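Local coordinates for PHD finger protein 3 (Homo sapiens, PDB 6IC9) that reads the phosphorylated C-terminal domain of RNA polymerase II through its SPOC domain and regulates neuronal gene expression, at residues A[78-83]-A[115-120]. Numbering follows the deposited sequence.
Sequences VRFTPV and KDMYLI
F80 meets M117 and L119 through two different parts of its ring. The far end, CZ, faces the terminal methyl of M117, and F80 CZ lies 3.5 Å from M117 CE. That methyl sits at the ring edge, close to the ring plane. The two side chains run at each other from opposite directions. M117 has CG anti to its backbone N (chi1 -179°) and stays extended beyond CG, and this brings its CE methyl up to F80. L119 approaches differently, its side chain slanting across that of F80. In one of the two deposited conformers of L119, its CD1 is 3.3 Å from F80 CE2, a tightness that is doubtful because it rests on that conformer.

The site is in the buried core of the SPOC domain. Strand 147-155 lies between strands 73-82 and 114-122 and pairs antiparallel with both. The two segments therefore meet through side chains; the nearest CA atoms, of F80 and L119, are 9.5 Å apart. With an alanine here the F80 ring would be gone, which would probably open a gap beside M117 CE and L119 CD1 and let both side chains shift. M117 also touches L45 and I152, and L119 packs on L94 of helix 85-101. Just before M117 on the same strand, K115 and D116 both face I153 in a classic beta bulge, and both hydrogen-bond to the bound phosphorylated peptide.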
loop_
_atom_site.group_PDB
_atom_site.type_symbol
_atom_site.label_atom_id
_atom_site.label_comp_id
_atom_site.label_asym_id
_atom_site.label_seq_id
_atom_site.Cartn_x
_atom_site.Cartn_y
_atom_site.Cartn_z
ATOM N N VAL A 78 2.674 5.204 1.611
ATOM C CA VAL A 78 1.961 5.660 2.800
ATOM C C VAL A 78 1.975 4.535 3.822
ATOM O O VAL A 78 2.300 3.377 3.515
ATOM C CB VAL A 78 0.505 6.088 2.521
ATOM C CG1 VAL A 78 0.477 7.267 1.553
ATOM C CG2 VAL A 78 -0.365 4.877 1.961
ATOM N N ARG A 79 1.647 4.886 5.073
ATOM C CA ARG A 79 1.518 3.867 6.106
ATOM C C ARG A 79 0.096 3.975 6.663
ATOM O O ARG A 79 -0.463 5.080 6.750
ATOM C CB ARG A 79 2.531 4.002 7.239
ATOM C CG ARG A 79 2.386 5.241 8.081
ATOM C CD ARG A 79 3.462 5.240 9.245
ATOM N NE ARG A 79 3.495 6.567 9.853
ATOM C CZ ARG A 79 2.627 6.959 10.759
ATOM N NH1 ARG A 79 1.696 6.098 11.204
ATOM N NH2 ARG A 79 2.687 8.197 11.211
ATOM N N PHE A 80 -0.502 2.826 6.924
ATOM C CA PHE A 80 -1.895 2.741 7.395
ATOM C C PHE A 80 -1.898 2.518 8.887
ATOM O O PHE A 80 -1.065 1.760 9.398
ATOM C CB PHE A 80 -2.640 1.590 6.688
ATOM C CG PHE A 80 -2.849 1.849 5.215
ATOM C CD1 PHE A 80 -3.772 2.796 4.799
ATOM C CD2 PHE A 80 -2.123 1.124 4.252
ATOM C CE1 PHE A 80 -3.988 3.063 3.405
ATOM C CE2 PHE A 80 -2.296 1.385 2.863
ATOM C CZ PHE A 80 -3.278 2.352 2.421
ATOM N N THR A 81 -2.895 3.117 9.576
ATOM C CA THR A 81 -3.077 2.879 11.014
ATOM C C THR A 81 -4.553 2.581 11.238
ATOM O O THR A 81 -5.379 3.239 10.636
ATOM C CB THR A 81 -2.698 4.111 11.868
ATOM O OG1 THR A 81 -3.573 5.177 11.532
ATOM C CG2 THR A 81 -1.266 4.607 11.539
ATOM N N PRO A 82 -4.905 1.596 12.061
ATOM C CA PRO A 82 -6.347 1.364 12.360
ATOM C C PRO A 82 -6.944 2.519 13.166
ATOM O O PRO A 82 -6.266 3.154 13.976
ATOM C CB PRO A 82 -6.318 0.063 13.180
ATOM C CG PRO A 82 -4.963 0.160 13.960
ATOM C CD PRO A 82 -4.019 0.777 12.905
ATOM N N VAL A 83 -8.247 2.799 12.964
ATOM C CA VAL A 83 -8.780 3.962 13.668
ATOM C C VAL A 83 -9.258 3.600 15.070
ATOM O O VAL A 83 -9.003 4.359 16.008
ATOM C CB VAL A 83 -9.876 4.671 12.850
ATOM C CG1 VAL A 83 -10.562 5.734 13.757
ATOM C CG2 VAL A 83 -9.206 5.394 11.642
ATOM N N LYS A 115 -2.406 4.343 -11.105
ATOM C CA LYS A 115 -2.199 3.213 -11.999
ATOM C C LYS A 115 -2.239 1.907 -11.222
ATOM O O LYS A 115 -2.778 0.906 -11.709
ATOM C CB LYS A 115 -0.849 3.402 -12.710
ATOM C CG LYS A 115 -0.538 2.392 -13.842
ATOM C CD LYS A 115 0.882 2.635 -14.395
ATOM C CE LYS A 115 1.056 1.959 -15.801
ATOM N NZ LYS A 115 0.653 0.551 -15.699
ATOM N N ASP A 116 -1.634 1.891 -10.021
ATOM C CA ASP A 116 -1.507 0.673 -9.211
ATOM C C ASP A 116 -1.397 1.044 -7.741
ATOM O O ASP A 116 -0.842 2.090 -7.390
ATOM C CB ASP A 116 -0.235 -0.171 -9.499
ATOM C CG ASP A 116 0.019 -0.392 -10.972
ATOM O OD1 ASP A 116 0.785 0.408 -11.562
ATOM O OD2 ASP A 116 -0.521 -1.363 -11.503
ATOM N N MET A 117 -1.939 0.187 -6.896
ATOM C CA MET A 117 -1.719 0.328 -5.466
ATOM C C MET A 117 -1.530 -1.054 -4.854
ATOM O O MET A 117 -2.366 -1.944 -5.041
ATOM C CB MET A 117 -2.871 1.074 -4.793
ATOM C CG MET A 117 -2.614 1.234 -3.291
ATOM S SD MET A 117 -3.714 2.534 -2.657
ATOM C CE MET A 117 -3.086 2.677 -1.014
ATOM N N TYR A 118 -0.427 -1.236 -4.149
ATOM C CA TYR A 118 -0.125 -2.508 -3.496
ATOM C C TYR A 118 -0.098 -2.317 -1.991
ATOM O O TYR A 118 0.284 -1.252 -1.492
ATOM C CB TYR A 118 1.239 -3.059 -3.940
ATOM C CG TYR A 118 1.266 -3.277 -5.452
ATOM C CD1 TYR A 118 0.532 -4.317 -6.021
ATOM C CD2 TYR A 118 1.970 -2.381 -6.287
ATOM C CE1 TYR A 118 0.511 -4.488 -7.424
ATOM C CE2 TYR A 118 1.991 -2.555 -7.678
ATOM C CZ TYR A 118 1.244 -3.587 -8.222
ATOM O OH TYR A 118 1.273 -3.724 -9.585
ATOM N N LEU A 119 -0.485 -3.356 -1.259
ATOM C CA LEU A 119 -0.502 -3.334 0.199
ATOM C C LEU A 119 0.583 -4.258 0.682
ATOM O O LEU A 119 0.519 -5.462 0.416
ATOM C CB LEU A 119 -1.855 -3.802 0.739
ATOM C CG LEU A 119 -2.384 -3.423 2.119
ATOM C CD1 LEU A 119 -2.650 -1.877 2.282
ATOM C CD2 LEU A 119 -3.735 -4.152 2.242
ATOM N N ILE A 120 1.540 -3.705 1.422
ATOM C CA ILE A 120 2.775 -4.366 1.800
ATOM C C ILE A 120 2.775 -4.596 3.313
ATOM O O ILE A 120 2.706 -3.636 4.077
ATOM C CB ILE A 120 3.979 -3.514 1.373
ATOM C CG1 ILE A 120 4.035 -3.471 -0.156
ATOM C CG2 ILE A 120 5.294 -4.131 2.006
ATOM C CD1 ILE A 120 5.140 -2.513 -0.704
#